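Local coordinates for protein D-ribose pyranase (Bacillus subtilis, PDB 1OGD) that probably interconverts the beta-pyran and beta-furan forms of D-ribose, as a cytoplasmic, sugar-binding homodecamer built as a dimer of pentamers, at residues A[37-43]-A[108-114]; A[62-68]-A[122-128]. All coordinates share one frame; numbering follows the deposited sequence.

Contact 1: A[37-43]-A[108-114]; sequences VLKIDLS and AKAVIRT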
ATOM      1  N   VAL A  37     -12.558 -11.489  -4.185  1.00 32.64           N
ATOM      2  CA  VAL A  37     -13.496 -11.789  -3.109  1.00 30.07           C
ATOM      3  C   VAL A  37     -12.742 -12.282  -1.883  1.00 29.09           C
ATOM      4  O   VAL A  37     -11.901 -13.174  -1.981  1.00 28.34           O
ATOM      5  CB  VAL A  37     -14.536 -12.857  -3.541  1.00 30.38           C
ATOM      6  CG1 VAL A  37     -15.457 -13.198  -2.374  1.00 29.47           C
ATOM      7  CG2 VAL A  37     -15.353 -12.333  -4.711  1.00 27.52           C
ATOM      8  N   LEU A  38     -13.042 -11.688  -0.731  1.00 26.35           N
ATOM      9  CA  LEU A  38     -12.391 -12.061   0.514  1.00 27.03           C
ATOM     10  C   LEU A  38     -12.659 -13.516   0.880  1.00 26.72           C
ATOM     11  O   LEU A  38     -13.800 -13.986   0.839  1.00 26.99           O
ATOM     12  CB  LEU A  38     -12.872 -11.163   1.653  1.00 28.35           C
ATOM     13  CG  LEU A  38     -12.328 -11.503   3.043  1.00 31.56           C
ATOM     14  CD1 LEU A  38     -10.814 -11.270   3.087  1.00 33.64           C
ATOM     15  CD2 LEU A  38     -13.036 -10.641   4.090  1.00 32.05           C
ATOM     16  N   LYS A  39     -11.601 -14.215   1.264  1.00 25.42           N
ATOM     17  CA  LYS A  39     -11.701 -15.612   1.642  1.00 24.54           C
ATOM     18  C   LYS A  39     -11.342 -15.817   3.109  1.00 22.66           C
ATOM     19  O   LYS A  39     -10.256 -15.460   3.556  1.00 20.92           O
ATOM     20  CB  LYS A  39     -10.770 -16.440   0.755  1.00 26.66           C
ATOM     21  CG  LYS A  39     -10.752 -17.929   1.035  1.00 28.95           C
ATOM     22  CD  LYS A  39      -9.733 -18.566   0.115  1.00 31.46           C
ATOM     23  CE  LYS A  39      -9.647 -20.056   0.276  1.00 32.18           C
ATOM     24  NZ  LYS A  39      -8.636 -20.572  -0.678  1.00 32.64           N
ATOM     25  N   ILE A  40     -12.269 -16.396   3.864  1.00 22.63           N
ATOM     26  CA  ILE A  40     -12.037 -16.668   5.272  1.00 20.69           C
ATOM     27  C   ILE A  40     -12.107 -18.183   5.413  1.00 22.13           C
ATOM     28  O   ILE A  40     -13.178 -18.779   5.307  1.00 21.71           O
ATOM     29  CB  ILE A  40     -13.104 -15.986   6.138  1.00 23.49           C
ATOM     30  CG1 ILE A  40     -13.068 -14.474   5.892  1.00 26.35           C
ATOM     31  CG2 ILE A  40     -12.848 -16.281   7.602  1.00 23.33           C
ATOM     32  CD1 ILE A  40     -14.183 -13.687   6.576  1.00 28.43           C
ATOM     33  N   ASP A  41     -10.953 -18.797   5.643  1.00 21.50           N
ATOM     34  CA  ASP A  41     -10.855 -20.248   5.739  1.00 24.09           C
ATOM     35  C   ASP A  41     -10.894 -20.744   7.186  1.00 25.55           C
ATOM     36  O   ASP A  41      -9.967 -20.509   7.960  1.00 25.26           O
ATOM     37  CB  ASP A  41      -9.564 -20.688   5.045  1.00 22.32           C
ATOM     38  CG  ASP A  41      -9.508 -22.178   4.780  1.00 25.75           C
ATOM     39  OD1 ASP A  41      -8.576 -22.595   4.058  1.00 22.77           O
ATOM     40  OD2 ASP A  41     -10.374 -22.929   5.288  1.00 23.68           O
ATOM     41  N   LEU A  42     -11.976 -21.437   7.539  1.00 26.14           N
ATOM     42  CA  LEU A  42     -12.156 -21.959   8.890  1.00 26.07           C
ATOM     43  C   LEU A  42     -11.791 -23.429   8.996  1.00 27.69           C
ATOM     44  O   LEU A  42     -11.764 -23.984  10.096  1.00 26.24           O
ATOM     45  CB  LEU A  42     -13.616 -21.788   9.337  1.00 28.24           C
ATOM     46  CG  LEU A  42     -14.209 -20.374   9.359  1.00 28.57           C
ATOM     47  CD1 LEU A  42     -15.703 -20.449   9.663  1.00 29.62           C
ATOM     48  CD2 LEU A  42     -13.483 -19.527  10.399  1.00 27.83           C
ATOM     49  N   SER A  43     -11.508 -24.060   7.860  1.00 26.83           N
ATOM     50  CA  SER A  43     -11.180 -25.478   7.846  1.00 28.12           C
ATOM     51  C   SER A  43      -9.985 -25.842   8.714  1.00 29.26           C
ATOM     52  O   SER A  43      -9.027 -25.074   8.848  1.00 28.02           O
ATOM     53  CB  SER A  43     -10.932 -25.960   6.409  1.00 27.40           C
ATOM     54  OG  SER A  43      -9.729 -25.426   5.884  1.00 31.26           O
ATOM     55  N   ALA A 108     -20.286 -11.774  -3.962  1.00 32.40           N
ATOM     56  CA  ALA A 108     -20.262 -12.002  -2.522  1.00 29.84           C
ATOM     57  C   ALA A 108     -19.253 -11.108  -1.811  1.00 30.10           C
ATOM     58  O   ALA A 108     -18.210 -10.766  -2.369  1.00 28.11           O
ATOM     59  CB  ALA A 108     -19.939 -13.458  -2.240  1.00 27.62           C
ATOM     60  N   LYS A 109     -19.566 -10.738  -0.571  1.00 27.75           N
ATOM     61  CA  LYS A 109     -18.679  -9.904   0.221  1.00 26.93           C
ATOM     62  C   LYS A 109     -17.565 -10.784   0.767  1.00 26.31           C
ATOM     63  O   LYS A 109     -16.502 -10.302   1.141  1.00 26.38           O
ATOM     64  CB  LYS A 109     -19.442  -9.259   1.387  1.00 27.81           C
ATOM     65  CG  LYS A 109     -20.561  -8.328   0.961  1.00 28.71           C
ATOM     66  CD  LYS A 109     -20.017  -7.142   0.181  1.00 32.51           C
ATOM     67  CE  LYS A 109     -21.135  -6.276  -0.376  1.00 33.83           C
ATOM     68  NZ  LYS A 109     -20.594  -5.132  -1.170  1.00 39.98           N
ATOM     69  N   ALA A 110     -17.811 -12.085   0.802  1.00 25.48           N
ATOM     70  CA  ALA A 110     -16.821 -13.017   1.314  1.00 23.52           C
ATOM     71  C   ALA A 110     -17.253 -14.454   1.086  1.00 23.67           C
ATOM     72  O   ALA A 110     -18.441 -14.744   0.895  1.00 22.02           O
ATOM     73  CB  ALA A 110     -16.609 -12.785   2.813  1.00 23.33           C
ATOM     74  N   VAL A 111     -16.271 -15.345   1.101  1.00 23.66           N
ATOM     75  CA  VAL A 111     -16.518 -16.765   0.948  1.00 22.06           C
ATOM     76  C   VAL A 111     -15.942 -17.390   2.201  1.00 22.67           C
ATOM     77  O   VAL A 111     -14.789 -17.145   2.553  1.00 21.17           O
ATOM     78  CB  VAL A 111     -15.807 -17.353  -0.295  1.00 23.94           C
ATOM     79  CG1 VAL A 111     -15.988 -18.872  -0.331  1.00 22.80           C
ATOM     80  CG2 VAL A 111     -16.379 -16.732  -1.561  1.00 22.66           C
ATOM     81  N   ILE A 112     -16.762 -18.173   2.896  1.00 21.87           N
ATOM     82  CA  ILE A 112     -16.322 -18.841   4.107  1.00 21.93           C
ATOM     83  C   ILE A 112     -16.079 -20.302   3.750  1.00 23.59           C
ATOM     84  O   ILE A 112     -17.003 -21.035   3.394  1.00 24.35           O
ATOM     85  CB  ILE A 112     -17.385 -18.715   5.210  1.00 22.85           C
ATOM     86  CG1 ILE A 112     -17.731 -17.235   5.405  1.00 25.92           C
ATOM     87  CG2 ILE A 112     -16.863 -19.295   6.500  1.00 21.67           C
ATOM     88  CD1 ILE A 112     -18.993 -16.982   6.191  1.00 32.51           C
ATOM     89  N   ARG A 113     -14.821 -20.715   3.827  1.00 24.16           N
ATOM     90  CA  ARG A 113     -14.451 -22.076   3.486  1.00 24.87           C
ATOM     91  C   ARG A 113     -14.519 -22.990   4.704  1.00 24.85           C
ATOM     92  O   ARG A 113     -13.867 -22.736   5.713  1.00 23.67           O
ATOM     93  CB  ARG A 113     -13.034 -22.096   2.897  1.00 23.80           C
ATOM     94  CG  ARG A 113     -12.586 -23.455   2.385  1.00 22.99           C
ATOM     95  CD  ARG A 113     -11.220 -23.354   1.715  1.00 23.22           C
ATOM     96  NE  ARG A 113     -10.803 -24.613   1.109  1.00 20.17           N
ATOM     97  CZ  ARG A 113      -9.735 -25.311   1.481  1.00 19.36           C
ATOM     98  NH1 ARG A 113      -8.956 -24.884   2.467  1.00 22.33           N
ATOM     99  NH2 ARG A 113      -9.438 -26.443   0.861  1.00 20.93           N
ATOM    100  N   THR A 114     -15.316 -24.050   4.600  1.00 25.03           N
ATOM    101  CA  THR A 114     -15.453 -25.010   5.690  1.00 25.75           C
ATOM    102  C   THR A 114     -14.624 -26.244   5.330  1.00 28.16           C
ATOM    103  O   THR A 114     -14.011 -26.297   4.261  1.00 26.63           O
ATOM    104  CB  THR A 114     -16.916 -25.440   5.876  1.00 25.09           C
ATOM    105  OG1 THR A 114     -17.340 -26.187   4.731  1.00 24.09           O
ATOM    106  CG2 THR A 114     -17.817 -24.222   6.031  1.00 25.41           C
TER
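Asp41 OD1 is gripped by two groups: Arg113 NH1 across the contact, in a salt bridge of 2.8 Å, and Ser9 OG of a second subunit. Arg113 lays its extended chain alongside Asp41, pointing the same way. OD1 is met by NH1 on its syn side and lies near the guanidinium plane, although the carboxylate and guanidinium planes stand 74° apart. The other oxygen, Asp41 OD2, takes two bonds from one residue: Ser43 OG at 2.6 Å, and Ser43 N at 3.0 Å in an Asx turn, both from the same face of the carboxylate.

The backbones of strands 38-41 and 110-113 run parallel. Leu38 O accepts from Val111 N, Ile40 gives its N to Val111 O in a nearly straight bond (176°) and accepts at its O from Arg113 N, and Leu42 N continues the pattern to Arg113 O. On the face away from the salt bridge, Leu42 CD1 packs 3.6 Å from Ile112 CG2; with Ile112 CG2 anti to the backbone N (CG1 at chi1 -54°), this methyl is the one that meets the leucine. Val37 crosses Val111 at about a right angle, CG1 to CG2 3.7 Å.

Arg113 NH1 also donates to Leu7 O of the second subunit. The buried ion pair lies within one chain but is hydrogen-bonded by its neighbour at both partners, so it links the end of this edge strand to the subunit interface.

Contact 2: A[62-68]-A[122-128]; sequences MAVEKVI and NCILQAG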
ATOM      1  N   MET A  62     -27.018 -13.828  11.688  1.00 30.11           N
ATOM      2  CA  MET A  62     -27.314 -13.022  10.519  1.00 31.32           C
ATOM      3  C   MET A  62     -28.766 -13.148  10.086  1.00 32.26           C
ATOM      4  O   MET A  62     -29.309 -14.248  10.042  1.00 32.45           O
ATOM      5  CB  MET A  62     -26.403 -13.480   9.378  1.00 32.63           C
ATOM      6  CG  MET A  62     -26.610 -12.796   8.055  1.00 33.93           C
ATOM      7  SD  MET A  62     -25.601 -13.587   6.772  1.00 33.97           S
ATOM      8  CE  MET A  62     -26.455 -13.040   5.355  1.00 30.78           C
ATOM      9  N   ALA A  63     -29.390 -12.019   9.766  1.00 32.68           N
ATOM     10  CA  ALA A  63     -30.764 -12.023   9.289  1.00 33.16           C
ATOM     11  C   ALA A  63     -30.729 -12.370   7.796  1.00 34.00           C
ATOM     12  O   ALA A  63     -30.282 -11.570   6.971  1.00 34.66           O
ATOM     13  CB  ALA A  63     -31.397 -10.656   9.496  1.00 32.13           C
ATOM     14  N   VAL A  64     -31.199 -13.566   7.455  1.00 33.19           N
ATOM     15  CA  VAL A  64     -31.211 -14.030   6.070  1.00 32.85           C
ATOM     16  C   VAL A  64     -32.602 -13.947   5.446  1.00 34.54           C
ATOM     17  O   VAL A  64     -33.566 -14.466   6.012  1.00 33.88           O
ATOM     18  CB  VAL A  64     -30.732 -15.492   5.988  1.00 32.09           C
ATOM     19  CG1 VAL A  64     -30.668 -15.938   4.540  1.00 31.92           C
ATOM     20  CG2 VAL A  64     -29.370 -15.636   6.678  1.00 29.77           C
ATOM     21  N   GLU A  65     -32.714 -13.300   4.287  1.00 33.86           N
ATOM     22  CA  GLU A  65     -34.009 -13.196   3.619  1.00 36.14           C
ATOM     23  C   GLU A  65     -34.131 -14.135   2.425  1.00 36.09           C
ATOM     24  O   GLU A  65     -35.225 -14.347   1.907  1.00 37.10           O
ATOM     25  CB  GLU A  65     -34.290 -11.762   3.158  1.00 36.62           C
ATOM     26  CG  GLU A  65     -33.300 -11.198   2.154  1.00 40.82           C
ATOM     27  CD  GLU A  65     -33.807  -9.928   1.484  1.00 41.75           C
ATOM     28  OE1 GLU A  65     -34.643  -9.222   2.094  1.00 40.70           O
ATOM     29  OE2 GLU A  65     -33.362  -9.628   0.354  1.00 41.57           O
ATOM     30  N   LYS A  66     -33.013 -14.706   1.989  1.00 36.69           N
ATOM     31  CA  LYS A  66     -33.034 -15.615   0.848  1.00 35.54           C
ATOM     32  C   LYS A  66     -31.765 -16.456   0.801  1.00 36.26           C
ATOM     33  O   LYS A  66     -30.669 -15.958   1.066  1.00 35.71           O
ATOM     34  CB  LYS A  66     -33.177 -14.819  -0.449  1.00 36.85           C
ATOM     35  CG  LYS A  66     -33.240 -15.663  -1.709  1.00 38.82           C
ATOM     36  CD  LYS A  66     -33.343 -14.767  -2.933  1.00 41.97           C
ATOM     37  CE  LYS A  66     -33.392 -15.573  -4.217  1.00 44.11           C
ATOM     38  NZ  LYS A  66     -33.451 -14.691  -5.419  1.00 43.76           N
ATOM     39  N   VAL A  67     -31.927 -17.732   0.469  1.00 34.69           N
ATOM     40  CA  VAL A  67     -30.806 -18.656   0.380  1.00 35.16           C
ATOM     41  C   VAL A  67     -30.710 -19.142  -1.059  1.00 36.92           C
ATOM     42  O   VAL A  67     -31.729 -19.329  -1.727  1.00 37.78           O
ATOM     43  CB  VAL A  67     -31.005 -19.876   1.303  1.00 36.25           C
ATOM     44  CG1 VAL A  67     -29.752 -20.736   1.303  1.00 35.13           C
ATOM     45  CG2 VAL A  67     -31.340 -19.416   2.719  1.00 35.17           C
ATOM     46  N   ILE A  68     -29.486 -19.336  -1.538  1.00 36.24           N
ATOM     47  CA  ILE A  68     -29.272 -19.797  -2.903  1.00 35.55           C
ATOM     48  C   ILE A  68     -28.290 -20.959  -2.897  1.00 35.45           C
ATOM     49  O   ILE A  68     -27.204 -20.862  -2.329  1.00 35.13           O
ATOM     50  CB  ILE A  68     -28.713 -18.663  -3.790  1.00 35.49           C
ATOM     51  CG1 ILE A  68     -29.654 -17.460  -3.738  1.00 34.99           C
ATOM     52  CG2 ILE A  68     -28.564 -19.140  -5.228  1.00 34.66           C
ATOM     53  CD1 ILE A  68     -29.132 -16.234  -4.449  1.00 36.10           C
ATOM     54  N   ASN A 122     -22.515 -25.995  -0.795  1.00 28.51           N
ATOM     55  CA  ASN A 122     -22.270 -24.554  -0.835  1.00 28.86           C
ATOM     56  C   ASN A 122     -23.593 -23.804  -0.883  1.00 29.47           C
ATOM     57  O   ASN A 122     -24.572 -24.290  -1.445  1.00 31.02           O
ATOM     58  CB  ASN A 122     -21.484 -24.133  -2.089  1.00 28.32           C
ATOM     59  CG  ASN A 122     -20.286 -25.014  -2.373  1.00 30.26           C
ATOM     60  OD1 ASN A 122     -20.337 -25.877  -3.250  1.00 32.25           O
ATOM     61  ND2 ASN A 122     -19.199 -24.800  -1.640  1.00 28.72           N
ATOM     62  N   CYS A 123     -23.628 -22.612  -0.305  1.00 29.49           N
ATOM     63  CA  CYS A 123     -24.837 -21.805  -0.370  1.00 30.44           C
ATOM     64  C   CYS A 123     -24.521 -20.335  -0.163  1.00 28.86           C
ATOM     65  O   CYS A 123     -23.535 -19.979   0.481  1.00 29.59           O
ATOM     66  CB  CYS A 123     -25.872 -22.263   0.663  1.00 29.88           C
ATOM     67  SG  CYS A 123     -25.489 -21.829   2.356  1.00 32.07           S
ATOM     68  N   ILE A 124     -25.368 -19.490  -0.733  1.00 29.07           N
ATOM     69  CA  ILE A 124     -25.231 -18.052  -0.612  1.00 30.13           C
ATOM     70  C   ILE A 124     -26.353 -17.556   0.290  1.00 31.22           C
ATOM     71  O   ILE A 124     -27.525 -17.887   0.075  1.00 30.83           O
ATOM     72  CB  ILE A 124     -25.367 -17.357  -1.986  1.00 30.13           C
ATOM     73  CG1 ILE A 124     -24.124 -17.637  -2.833  1.00 31.16           C
ATOM     74  CG2 ILE A 124     -25.580 -15.859  -1.800  1.00 30.20           C
ATOM     75  CD1 ILE A 124     -24.233 -17.124  -4.262  1.00 32.49           C
ATOM     76  N   LEU A 125     -25.995 -16.787   1.313  1.00 30.21           N
ATOM     77  CA  LEU A 125     -26.997 -16.228   2.213  1.00 29.37           C
ATOM     78  C   LEU A 125     -27.155 -14.761   1.848  1.00 29.45           C
ATOM     79  O   LEU A 125     -26.177 -14.010   1.836  1.00 29.23           O
ATOM     80  CB  LEU A 125     -26.552 -16.348   3.673  1.00 28.83           C
ATOM     81  CG  LEU A 125     -26.232 -17.746   4.202  1.00 30.27           C
ATOM     82  CD1 LEU A 125     -25.851 -17.653   5.672  1.00 29.05           C
ATOM     83  CD2 LEU A 125     -27.433 -18.659   4.013  1.00 31.95           C
ATOM     84  N   GLN A 126     -28.378 -14.359   1.524  1.00 29.21           N
ATOM     85  CA  GLN A 126     -28.647 -12.975   1.169  1.00 29.55           C
ATOM     86  C   GLN A 126     -29.209 -12.255   2.387  1.00 30.84           C
ATOM     87  O   GLN A 126     -30.245 -12.644   2.933  1.00 30.50           O
ATOM     88  CB  GLN A 126     -29.639 -12.902   0.010  1.00 31.25           C
ATOM     89  CG  GLN A 126     -29.705 -11.528  -0.634  1.00 33.75           C
ATOM     90  CD  GLN A 126     -30.615 -11.495  -1.842  1.00 36.56           C
ATOM     91  OE1 GLN A 126     -31.798 -11.171  -1.733  1.00 38.72           O
ATOM     92  NE2 GLN A 126     -30.070 -11.844  -3.003  1.00 36.15           N
ATOM     93  N   ALA A 127     -28.514 -11.200   2.803  1.00 30.11           N
ATOM     94  CA  ALA A 127     -28.892 -10.420   3.975  1.00 30.07           C
ATOM     95  C   ALA A 127     -30.261  -9.757   3.907  1.00 30.05           C
ATOM     96  O   ALA A 127     -30.630  -9.154   2.900  1.00 28.44           O
ATOM     97  CB  ALA A 127     -27.828  -9.361   4.249  1.00 29.00           C
ATOM     98  N   GLY A 128     -31.006  -9.867   5.000  1.00 31.43           N
ATOM     99  CA  GLY A 128     -32.312  -9.239   5.061  1.00 33.20           C
ATOM    100  C   GLY A 128     -32.162  -7.912   5.776  1.00 34.29           C
ATOM    101  O   GLY A 128     -31.068  -7.349   5.813  1.00 34.99           O
TER
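Five backbone hydrogen bonds join segments 62-68 and 122-128, which run antiparallel. Ile68 and Ile124 form a hydrogen-bonded pair, each donating its N to the other's O, and Gln126 N reaches Lys66 O at 2.8 Å. Beyond this the register slips by one: Glu65 and Lys66 both face Gln126 in a classic beta bulge, with Glu65 N donating to Gln126 O at 2.9 Å. Gly128 N then closes on Ala63 O at 2.7 Å, approaching from above the carbonyl plane, 35° out of it.

Apolar contacts gather around Leu125. The Met62 chain is extended (chi1 177°), which carries its methyl CE to 3.7 Å from Leu125 CB. Leu125 CD1 meets Val64 CG2, while CD2 lies beside Val67 CG1 at 4.1 Å, these two side chains pointing the same way. On the other face Ile68 CB and Ile124 CB are 4.0 Å apart.

Among the polar side chains, Glu65 folds over the end of segment 122-128: with chi1 at 61°, its CG sits between backbone N and carbonyl carbon, 3.4 Å from Ala127 O, and its CD comes close to Gly128 CA. Glu65 OE1 accepts from NE2 of His20, the inferred proton donor.

By turning the chain at Glu65, the bulge sets a carboxylate beside His20, where its hydrogen bond could help orient the imidazole.

In the fold
Contacts 1 and 2 sit in the same six-stranded mixed sheet, on opposite sides of the chain's centre, with their own centres about 15 Å apart and nearest atoms about 6 Å apart. Strand 23-27 runs between them, parallel to 110-113 and antiparallel to 123-127, so they do not touch. Along the chain their segments alternate (37-43, 62-68, 108-114, 122-128), which interlocks early and late parts of the sequence. Strands 110-113 and 123-127 follow one another, and the link between them includes Tyr120 and Ala121, which bind substrate as Asn122 does. Contact 1 lies at the outer edge of the chain's sheet, where other subunits meet it, while segment 122-128 of contact 2 begins at Asn122, which lines the ribose pocket.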